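B-agarase (Agarivorans gilvus, PDB 5Z6P) is an agarase of glycoside hydrolase family 50, an enzyme that probably hydrolyses the beta-glycosidic bonds of agarose. Local coordinates at residues A98-A103 and L203-L208; Q134-V139 and T166-A171; H107-F112 and H199-S204. All coordinates share one frame; numbering follows the deposited sequence.

Contact 1 of 3, residues A98-A103 and L203-L208; sequences AFDARA and LSNFRL
Residues 98-103 and 203-208 are neighbouring antiparallel strands in the beta-rich, CBM-like domain of the agarase, and their pairing is largely buried. At one end, Ala-98 and Arg-207 exchange backbone bonds, with Ala-98 N 3.0 Å from Arg-207 O. Asp-100 and Ser-204 form a second hydrogen-bonded pair, and Ala-101 faces Leu-203 in a non-hydrogen-bonded one. Between the first two pairs the register slips by one residue, which makes a beta bulge: Asn-205 and Phe-206 together lie opposite Phe-99, and Asn-205 has a positive phi of 64°. Asn-205 O accepts a bond from Arg-207 NH1, 2.9 Å away.

The same NH1 forms a salt bridge to Asp-100 OD1 at 3.1 Å, so one nitrogen ties the bulge to the partner strand. OD1 lies near the guanidinium plane, yet the arginine meets it from well above the carboxylate plane, the two planes being 67° apart. The CB of Ala-98 sits over one face of the guanidinium. Ser-136 on the next strand completes this polar cluster, its OG bonded to both Asp-100 OD1 and Arg-207 NH2, while Arg-207 NE is held by Gln-209; together these partners should fix the rotation of the guanidinium.

The opposite face of the sheet is apolar. With Phe-99 CG between its own backbone N and carbonyl carbon (chi1 59°), the ring is turned alongside that of Phe-206 and CB is left over the Phe-206 face, a CH-pi contact 3.9 Å from that ring's centroid. The rings themselves are only slightly tilted but displaced, centroids 5.3 Å apart, with little overlap. Farther along, Leu-203 CD2 packs against Ala-101 CB at 3.8 Å.

Contact 2 of 3, residues Q134-V139 and T166-A171; sequences QQSFMV and TKDVYA
Met-138 and Tyr-170 make the closely packed part of this parallel strand pairing, their side chains running side by side in the same direction. The Met-138 CB stands almost over the middle of the tyrosine ring, a CH-pi contact at 4.1 Å from the centroid. Beyond it the chain bends at chi2 and chi3 (-101° and -77°), which curls the Met-138 methyl CE round to Tyr-170 OH at 3.3 Å. SD approaches the ring obliquely in a Met-aromatic contact, 5.5 Å from the centroid. The hydroxyl has its polar partner in Ser-211, and the Tyr-170 side chain also touches Cys-151 and Cys-162, which form a disulfide.

On the other face of the sheet, Phe-137 CD1 presses against Val-169 CB at 3.5 Å, and Ile-127 of strand 122-129 packs against the Phe-137 side chain. The backbones follow the staggered pattern of parallel beta strands: Val-169 N bonds to Ser-136 O at 2.7 Å, Met-138 N to Val-169 O at 2.7 Å, and Ala-171 N to Met-138 O at 2.7 Å. A water donates to both Met-138 O and Ala-171 O, bridging the strands just past that last bond.

Phe-137, Met-138, Val-139 and Ala-171 are buried, whereas beyond the bond at Ser-136 the pairing loosens and Lys-167 is exposed at the solvent side. Even near this end Asp-168 OD1 comes within 3.1 Å of Ser-136 CB; the serine hydroxyl has its partners, Asp-100 and Arg-207, on strands 95-103 and 199-210.

Contact 3 of 3, residues H107-F112 and H199-S204; sequences HSTQMF and HHLLLS
His-199 lays one face of its imidazole under the methyl of Thr-109, whose CG2 is 4.3 Å from the ring centroid in a CH-pi contact displaced toward the rim. The threonine branches at CB. With OG1 anti to its carbonyl carbon (chi1 -59°), Thr-109 OG1 comes 2.9 Å from His-199 ND1 while the methyl covers the ring.

His-107 approaches from another side. Its ring is turned almost perpendicular to that of His-199, planes at 84°, and His-107 CD2 lies 3.5 Å from His-199 ND1. At the edge of the same ring, Ser-108 O is 3.4 Å from His-199 CE1. Both imidazoles have hydrogen-bond partners: His-199 NE2 bonds to Ser-195 OG and His-107 NE2 to the carbonyl of Asp-198, which should restrain both rings.

Two residues on from His-199, Leu-201 CD2 meets Thr-109 OG1 at 3.5 Å, and Ile-192 of strand 185-193 packs on both Thr-109 and His-199. No backbone hydrogen bond joins the two segments; the contact is carried mainly by side chains. Such packing between strands that are not paired is consistent with the core of a beta-sandwich-like, CBM-like domain.

Overall arrangement
All three contacts lie within the CBM-like domain, on one side of the chain's centre. Contacts 1 and 2 are closest, with centres about 9 Å apart; strands 95-103 and 135-140 are neighbours, so 199-210, 95-103, 135-140 and 168-174 pair in succession. The centre of contact 3 is about 11 Å from that of contact 1 and about 13 Å from that of contact 2. It shares Leu-203 and Ser-204 with contact 1, and Met-111 touches Phe-99 across the interior. Along the sequence, 98-103 comes first, then 107-112, both segments of contact 2, and finally 199-208. Strand 199-210 thus brings a later part of the chain back against earlier strands.

Contact 1 of 3, residues A98-A103 and L203-L208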
loop_
_atom_site.group_PDB
_atom_site.type_symbol
_atom_site.label_atom_id
_atom_site.label_comp_id
_atom_site.label_asym_id
_atom_site.label_seq_id
_atom_site.Cartn_x
_atom_site.Cartn_y
_atom_site.Cartn_z
ATOM N N ALA A 98 5.945 -16.547 -21.364
ATOM C CA ALA A 98 5.267 -17.543 -20.552
ATOM C C ALA A 98 6.220 -18.609 -20.014
ATOM O O ALA A 98 7.298 -18.831 -20.554
ATOM C CB ALA A 98 4.166 -18.192 -21.347
ATOM N N PHE A 99 5.808 -19.251 -18.932
ATOM C CA PHE A 99 6.521 -20.402 -18.396
ATOM C C PHE A 99 5.595 -21.167 -17.470
ATOM O O PHE A 99 4.567 -20.654 -17.037
ATOM C CB PHE A 99 7.792 -19.977 -17.651
ATOM C CG PHE A 99 7.544 -19.045 -16.498
ATOM C CD1 PHE A 99 7.531 -17.674 -16.692
ATOM C CD2 PHE A 99 7.335 -19.536 -15.223
ATOM C CE1 PHE A 99 7.309 -16.815 -15.639
ATOM C CE2 PHE A 99 7.119 -18.680 -14.168
ATOM C CZ PHE A 99 7.093 -17.321 -14.384
ATOM N N ASP A 100 5.960 -22.397 -17.160
ATOM C CA ASP A 100 5.167 -23.184 -16.231
ATOM C C ASP A 100 5.889 -23.232 -14.908
ATOM O O ASP A 100 7.109 -23.172 -14.883
ATOM C CB ASP A 100 4.922 -24.590 -16.775
ATOM C CG ASP A 100 4.051 -24.588 -18.013
ATOM O OD1 ASP A 100 3.376 -23.567 -18.268
ATOM O OD2 ASP A 100 4.038 -25.605 -18.730
ATOM N N ALA A 101 5.139 -23.339 -13.817
ATOM C CA ALA A 101 5.736 -23.377 -12.494
ATOM C C ALA A 101 4.935 -24.226 -11.512
ATOM O O ALA A 101 3.709 -24.203 -11.527
ATOM C CB ALA A 101 5.883 -21.968 -11.956
ATOM N N ARG A 102 5.654 -24.965 -10.668
ATOM C CA ARG A 102 5.101 -25.657 -9.506
ATOM C C ARG A 102 5.824 -25.197 -8.256
ATOM O O ARG A 102 7.017 -24.988 -8.297
ATOM C CB ARG A 102 5.259 -27.168 -9.625
ATOM C CG ARG A 102 4.390 -27.819 -10.637
ATOM C CD ARG A 102 4.123 -29.247 -10.221
ATOM N NE ARG A 102 5.215 -30.140 -10.576
ATOM C CZ ARG A 102 5.674 -31.113 -9.797
ATOM N NH1 ARG A 102 5.159 -31.315 -8.594
ATOM N NH2 ARG A 102 6.657 -31.879 -10.223
ATOM N N ALA A 103 5.107 -25.051 -7.154
ATOM C CA ALA A 103 5.713 -24.775 -5.858
ATOM C C ALA A 103 5.608 -26.024 -4.997
ATOM O O ALA A 103 4.539 -26.604 -4.890
ATOM C CB ALA A 103 5.033 -23.607 -5.178
ATOM N N LEU A 203 10.555 -24.780 -12.442
ATOM C CA LEU A 203 10.300 -23.925 -13.582
ATOM C C LEU A 203 10.637 -24.707 -14.841
ATOM O O LEU A 203 11.627 -25.400 -14.884
ATOM C CB LEU A 203 11.145 -22.657 -13.505
ATOM C CG LEU A 203 11.058 -21.769 -12.264
ATOM C CD1 LEU A 203 11.992 -20.562 -12.370
ATOM C CD2 LEU A 203 9.613 -21.317 -11.978
ATOM N N SER A 204 9.802 -24.600 -15.864
ATOM C CA SER A 204 9.985 -25.324 -17.108
ATOM C C SER A 204 9.225 -24.572 -18.216
ATOM O O SER A 204 8.415 -23.697 -17.954
ATOM C CB SER A 204 9.494 -26.790 -16.952
ATOM O OG SER A 204 8.084 -26.789 -16.799
ATOM N N ASN A 205 9.512 -24.926 -19.458
ATOM C CA ASN A 205 8.668 -24.563 -20.572
ATOM C C ASN A 205 8.555 -23.068 -20.830
ATOM O O ASN A 205 7.510 -22.569 -21.236
ATOM C CB ASN A 205 7.316 -25.182 -20.301
ATOM C CG ASN A 205 7.335 -26.718 -20.274
ATOM O OD1 ASN A 205 6.413 -27.296 -20.861
ATOM N ND2 ASN A 205 8.490 -27.339 -19.943
ATOM N N PHE A 206 9.684 -22.390 -20.685
ATOM C CA PHE A 206 9.820 -21.011 -21.116
ATOM C C PHE A 206 9.582 -20.936 -22.614
ATOM O O PHE A 206 10.111 -21.738 -23.377
ATOM C CB PHE A 206 11.205 -20.425 -20.766
ATOM C CG PHE A 206 11.439 -20.245 -19.295
ATOM C CD1 PHE A 206 11.957 -21.279 -18.542
ATOM C CD2 PHE A 206 11.129 -19.054 -18.665
ATOM C CE1 PHE A 206 12.170 -21.136 -17.200
ATOM C CE2 PHE A 206 11.339 -18.910 -17.306
ATOM C CZ PHE A 206 11.865 -19.955 -16.582
ATOM N N ARG A 207 8.788 -19.947 -23.014
ATOM C CA ARG A 207 8.285 -19.839 -24.368
ATOM C C ARG A 207 7.708 -18.465 -24.632
ATOM O O ARG A 207 7.412 -17.719 -23.700
ATOM C CB ARG A 207 7.205 -20.888 -24.607
ATOM C CG ARG A 207 5.959 -20.673 -23.766
ATOM C CD ARG A 207 5.209 -21.962 -23.576
ATOM N NE ARG A 207 3.934 -21.789 -22.900
ATOM C CZ ARG A 207 3.699 -22.122 -21.635
ATOM N NH1 ARG A 207 4.658 -22.640 -20.898
ATOM N NH2 ARG A 207 2.501 -21.939 -21.107
ATOM N N LEU A 208 7.554 -18.146 -25.914
ATOM C CA LEU A 208 6.721 -17.038 -26.342
ATOM C C LEU A 208 5.407 -17.640 -26.814
ATOM O O LEU A 208 5.399 -18.639 -27.534
ATOM C CB LEU A 208 7.398 -16.227 -27.446
ATOM C CG LEU A 208 8.657 -15.494 -26.973
ATOM C CD1 LEU A 208 9.401 -14.885 -28.129
ATOM C CD2 LEU A 208 8.303 -14.421 -25.964
#

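Contact 2 of 3, residues Q134-V139 and T166-A171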
loop_
_atom_site.group_PDB
_atom_site.type_symbol
_atom_site.label_atom_id
_atom_site.label_comp_id
_atom_site.label_asym_id
_atom_site.label_seq_id
_atom_site.Cartn_x
_atom_site.Cartn_y
_atom_site.Cartn_z
ATOM N N GLN A 134 0.591 -28.236 -11.650
ATOM C CA GLN A 134 1.327 -27.289 -12.456
ATOM C C GLN A 134 0.391 -26.182 -12.970
ATOM O O GLN A 134 -0.728 -26.446 -13.390
ATOM C CB GLN A 134 2.013 -28.029 -13.609
ATOM C CG GLN A 134 3.138 -27.295 -14.304
ATOM C CD GLN A 134 3.968 -28.219 -15.208
ATOM O OE1 GLN A 134 4.446 -29.270 -14.780
ATOM N NE2 GLN A 134 4.127 -27.826 -16.468
ATOM N N GLN A 135 0.854 -24.942 -12.860
ATOM C CA GLN A 135 0.245 -23.772 -13.499
ATOM C C GLN A 135 0.986 -23.288 -14.734
ATOM O O GLN A 135 2.198 -23.297 -14.725
ATOM C CB GLN A 135 0.228 -22.598 -12.525
ATOM C CG GLN A 135 -0.799 -22.440 -11.358
ATOM C CD GLN A 135 -0.275 -22.923 -10.012
ATOM O OE1 GLN A 135 -0.662 -24.000 -9.598
ATOM N NE2 GLN A 135 0.819 -22.316 -9.531
ATOM N N SER A 136 0.278 -22.756 -15.724
ATOM C CA SER A 136 0.918 -21.970 -16.785
ATOM C C SER A 136 0.748 -20.487 -16.506
ATOM O O SER A 136 -0.338 -20.058 -16.156
ATOM C CB SER A 136 0.346 -22.287 -18.170
ATOM O OG SER A 136 0.942 -23.449 -18.709
ATOM N N PHE A 137 1.814 -19.706 -16.658
ATOM C CA PHE A 137 1.763 -18.276 -16.382
ATOM C C PHE A 137 2.102 -17.472 -17.626
ATOM O O PHE A 137 2.999 -17.824 -18.365
ATOM C CB PHE A 137 2.707 -17.910 -15.233
ATOM C CG PHE A 137 2.339 -18.553 -13.931
ATOM C CD1 PHE A 137 1.384 -17.987 -13.118
ATOM C CD2 PHE A 137 2.922 -19.745 -13.540
ATOM C CE1 PHE A 137 1.023 -18.579 -11.940
ATOM C CE2 PHE A 137 2.579 -20.330 -12.362
ATOM C CZ PHE A 137 1.620 -19.747 -11.555
ATOM N N MET A 138 1.357 -16.394 -17.853
ATOM C CA MET A 138 1.510 -15.574 -19.049
ATOM C C MET A 138 1.704 -14.112 -18.680
ATOM O O MET A 138 0.934 -13.557 -17.898
ATOM C CB MET A 138 0.289 -15.703 -19.952
ATOM C CG MET A 138 -0.117 -17.126 -20.294
ATOM S SD MET A 138 0.442 -17.605 -21.936
ATOM C CE MET A 138 -0.732 -16.763 -23.006
ATOM N N VAL A 139 2.737 -13.495 -19.236
ATOM C CA VAL A 139 2.951 -12.069 -19.065
ATOM C C VAL A 139 2.787 -11.394 -20.428
ATOM O O VAL A 139 3.646 -11.529 -21.296
ATOM C CB VAL A 139 4.336 -11.766 -18.491
ATOM C CG1 VAL A 139 4.478 -10.282 -18.219
ATOM C CG2 VAL A 139 4.561 -12.561 -17.224
ATOM N N THR A 166 -9.322 -18.791 -16.425
ATOM C CA THR A 166 -8.595 -19.545 -17.436
ATOM C C THR A 166 -7.608 -20.509 -16.770
ATOM O O THR A 166 -7.383 -20.414 -15.553
ATOM C CB THR A 166 -7.913 -18.536 -18.401
ATOM O OG1 THR A 166 -7.000 -19.171 -19.307
ATOM C CG2 THR A 166 -7.276 -17.380 -17.648
ATOM N N LYS A 167 -7.057 -21.460 -17.524
ATOM C CA LYS A 167 -6.114 -22.395 -16.915
ATOM C C LYS A 167 -4.712 -21.804 -16.954
ATOM O O LYS A 167 -3.921 -22.025 -16.028
ATOM C CB LYS A 167 -6.156 -23.764 -17.597
ATOM C CG LYS A 167 -5.369 -24.845 -16.838
ATOM C CD LYS A 167 -6.275 -25.832 -16.082
ATOM C CE LYS A 167 -5.559 -26.469 -14.892
ATOM N NZ LYS A 167 -6.268 -27.662 -14.353
ATOM N N ASP A 168 -4.412 -21.044 -18.004
ATOM C CA ASP A 168 -3.255 -20.171 -17.966
ATOM C C ASP A 168 -3.560 -19.027 -16.985
ATOM O O ASP A 168 -4.613 -18.420 -17.062
ATOM C CB ASP A 168 -2.940 -19.605 -19.347
ATOM C CG ASP A 168 -2.557 -20.682 -20.369
ATOM O OD1 ASP A 168 -2.122 -21.798 -19.974
ATOM O OD2 ASP A 168 -2.679 -20.395 -21.589
ATOM N N VAL A 169 -2.637 -18.737 -16.078
ATOM C CA VAL A 169 -2.716 -17.567 -15.227
ATOM C C VAL A 169 -2.077 -16.396 -15.948
ATOM O O VAL A 169 -0.910 -16.476 -16.346
ATOM C CB VAL A 169 -1.995 -17.782 -13.891
ATOM C CG1 VAL A 169 -1.972 -16.451 -13.071
ATOM C CG2 VAL A 169 -2.662 -18.875 -13.093
ATOM N N TYR A 170 -2.836 -15.321 -16.126
ATOM C CA TYR A 170 -2.294 -14.092 -16.669
ATOM C C TYR A 170 -1.731 -13.220 -15.546
ATOM O O TYR A 170 -2.447 -12.834 -14.637
ATOM C CB TYR A 170 -3.368 -13.361 -17.464
ATOM C CG TYR A 170 -3.438 -13.796 -18.915
ATOM C CD1 TYR A 170 -4.086 -14.961 -19.285
ATOM C CD2 TYR A 170 -2.817 -13.056 -19.901
ATOM C CE1 TYR A 170 -4.127 -15.365 -20.594
ATOM C CE2 TYR A 170 -2.857 -13.452 -21.215
ATOM C CZ TYR A 170 -3.515 -14.617 -21.557
ATOM O OH TYR A 170 -3.584 -15.058 -22.868
ATOM N N ALA A 171 -0.429 -12.962 -15.602
ATOM C CA ALA A 171 0.268 -12.210 -14.565
ATOM C C ALA A 171 -0.358 -10.836 -14.354
ATOM O O ALA A 171 -0.824 -10.217 -15.290
ATOM C CB ALA A 171 1.759 -12.066 -14.924
HETATM O O HOH W 1 -0.148 -10.890 -18.161
#

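Contact 3 of 3, residues H107-F112 and H199-S204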
loop_
_atom_site.group_PDB
_atom_site.type_symbol
_atom_site.label_atom_id
_atom_site.label_comp_id
_atom_site.label_asym_id
_atom_site.label_seq_id
_atom_site.Cartn_x
_atom_site.Cartn_y
_atom_site.Cartn_z
ATOM N N HIS A 107 3.317 -23.601 1.412
ATOM C CA HIS A 107 2.836 -22.238 1.134
ATOM C C HIS A 107 3.070 -21.796 -0.319
ATOM O O HIS A 107 3.910 -22.353 -1.020
ATOM C CB HIS A 107 3.530 -21.252 2.071
ATOM C CG HIS A 107 5.027 -21.333 2.005
ATOM N ND1 HIS A 107 5.773 -22.118 2.860
ATOM C CD2 HIS A 107 5.914 -20.766 1.154
ATOM C CE1 HIS A 107 7.052 -22.010 2.550
ATOM N NE2 HIS A 107 7.163 -21.198 1.518
ATOM N N SER A 108 2.329 -20.777 -0.763
ATOM C CA SER A 108 2.510 -20.242 -2.108
ATOM C C SER A 108 3.764 -19.383 -2.207
ATOM O O SER A 108 4.385 -19.040 -1.203
ATOM C CB SER A 108 1.297 -19.405 -2.549
ATOM O OG SER A 108 1.141 -18.245 -1.745
ATOM N N THR A 109 4.106 -19.035 -3.439
ATOM C CA THR A 109 5.144 -18.066 -3.744
ATOM C C THR A 109 4.562 -16.919 -4.538
ATOM O O THR A 109 3.887 -17.133 -5.559
ATOM C CB THR A 109 6.287 -18.690 -4.575
ATOM O OG1 THR A 109 6.869 -19.774 -3.855
ATOM C CG2 THR A 109 7.346 -17.654 -4.886
ATOM N N GLN A 110 4.819 -15.702 -4.081
ATOM C CA GLN A 110 4.568 -14.552 -4.914
ATOM C C GLN A 110 5.848 -14.209 -5.666
ATOM O O GLN A 110 6.865 -13.853 -5.072
ATOM C CB GLN A 110 4.082 -13.362 -4.092
ATOM C CG GLN A 110 3.866 -12.088 -4.919
ATOM C CD GLN A 110 3.393 -10.927 -4.073
ATOM O OE1 GLN A 110 3.298 -11.035 -2.858
ATOM N NE2 GLN A 110 3.094 -9.808 -4.715
ATOM N N MET A 111 5.784 -14.334 -6.979
ATOM C CA MET A 111 6.917 -14.073 -7.833
ATOM C C MET A 111 6.675 -12.890 -8.771
ATOM O O MET A 111 5.675 -12.843 -9.466
ATOM C CB MET A 111 7.246 -15.320 -8.643
ATOM C CG MET A 111 8.323 -15.112 -9.639
ATOM S SD MET A 111 8.594 -16.581 -10.632
ATOM C CE MET A 111 8.930 -15.826 -12.156
ATOM N N PHE A 112 7.604 -11.938 -8.782
ATOM C CA PHE A 112 7.567 -10.839 -9.726
ATOM C C PHE A 112 8.358 -11.177 -10.984
ATOM O O PHE A 112 9.451 -11.733 -10.915
ATOM C CB PHE A 112 8.115 -9.558 -9.088
ATOM C CG PHE A 112 7.159 -8.907 -8.142
ATOM C CD1 PHE A 112 6.947 -9.432 -6.886
ATOM C CD2 PHE A 112 6.472 -7.765 -8.507
ATOM C CE1 PHE A 112 6.064 -8.836 -6.011
ATOM C CE2 PHE A 112 5.597 -7.175 -7.643
ATOM C CZ PHE A 112 5.391 -7.720 -6.390
ATOM N N HIS A 199 11.518 -20.569 -0.598
ATOM C CA HIS A 199 10.580 -21.157 -1.545
ATOM C C HIS A 199 11.282 -22.139 -2.476
ATOM O O HIS A 199 12.395 -21.896 -2.924
ATOM C CB HIS A 199 9.867 -20.061 -2.359
ATOM C CG HIS A 199 9.203 -19.019 -1.516
ATOM N ND1 HIS A 199 7.863 -19.063 -1.183
ATOM C CD2 HIS A 199 9.697 -17.905 -0.925
ATOM C CE1 HIS A 199 7.567 -18.026 -0.422
ATOM N NE2 HIS A 199 8.663 -17.308 -0.248
ATOM N N HIS A 200 10.619 -23.257 -2.749
ATOM C CA HIS A 200 11.161 -24.281 -3.633
ATOM C C HIS A 200 10.285 -24.423 -4.874
ATOM O O HIS A 200 9.183 -24.934 -4.782
ATOM C CB HIS A 200 11.249 -25.634 -2.915
ATOM C CG HIS A 200 12.079 -25.616 -1.665
ATOM N ND1 HIS A 200 11.712 -24.925 -0.530
ATOM C CD2 HIS A 200 13.257 -26.214 -1.372
ATOM C CE1 HIS A 200 12.628 -25.098 0.404
ATOM N NE2 HIS A 200 13.573 -25.883 -0.081
ATOM N N LEU A 201 10.774 -23.992 -6.033
ATOM C CA LEU A 201 9.964 -24.044 -7.242
ATOM C C LEU A 201 10.553 -24.937 -8.337
ATOM O O LEU A 201 11.754 -25.196 -8.385
ATOM C CB LEU A 201 9.764 -22.634 -7.816
ATOM C CG LEU A 201 9.197 -21.544 -6.907
ATOM C CD1 LEU A 201 9.255 -20.214 -7.592
ATOM C CD2 LEU A 201 7.773 -21.844 -6.536
ATOM N N LEU A 202 9.675 -25.394 -9.220
ATOM C CA LEU A 202 10.056 -26.067 -10.438
ATOM C C LEU A 202 9.609 -25.204 -11.615
ATOM O O LEU A 202 8.438 -24.937 -11.755
ATOM C CB LEU A 202 9.414 -27.450 -10.524
ATOM C CG LEU A 202 9.742 -28.405 -9.393
ATOM C CD1 LEU A 202 8.978 -29.688 -9.586
ATOM C CD2 LEU A 202 11.244 -28.638 -9.350
ATOM N N LEU A 203 10.555 -24.780 -12.442
ATOM C CA LEU A 203 10.300 -23.925 -13.582
ATOM C C LEU A 203 10.637 -24.707 -14.841
ATOM O O LEU A 203 11.627 -25.400 -14.884
ATOM C CB LEU A 203 11.145 -22.657 -13.505
ATOM C CG LEU A 203 11.058 -21.769 -12.264
ATOM C CD1 LEU A 203 11.992 -20.562 -12.370
ATOM C CD2 LEU A 203 9.613 -21.317 -11.978
ATOM N N SER A 204 9.802 -24.600 -15.864
ATOM C CA SER A 204 9.985 -25.324 -17.108
ATOM C C SER A 204 9.225 -24.572 -18.216
ATOM O O SER A 204 8.415 -23.697 -17.954
ATOM C CB SER A 204 9.494 -26.790 -16.952
ATOM O OG SER A 204 8.084 -26.789 -16.799
#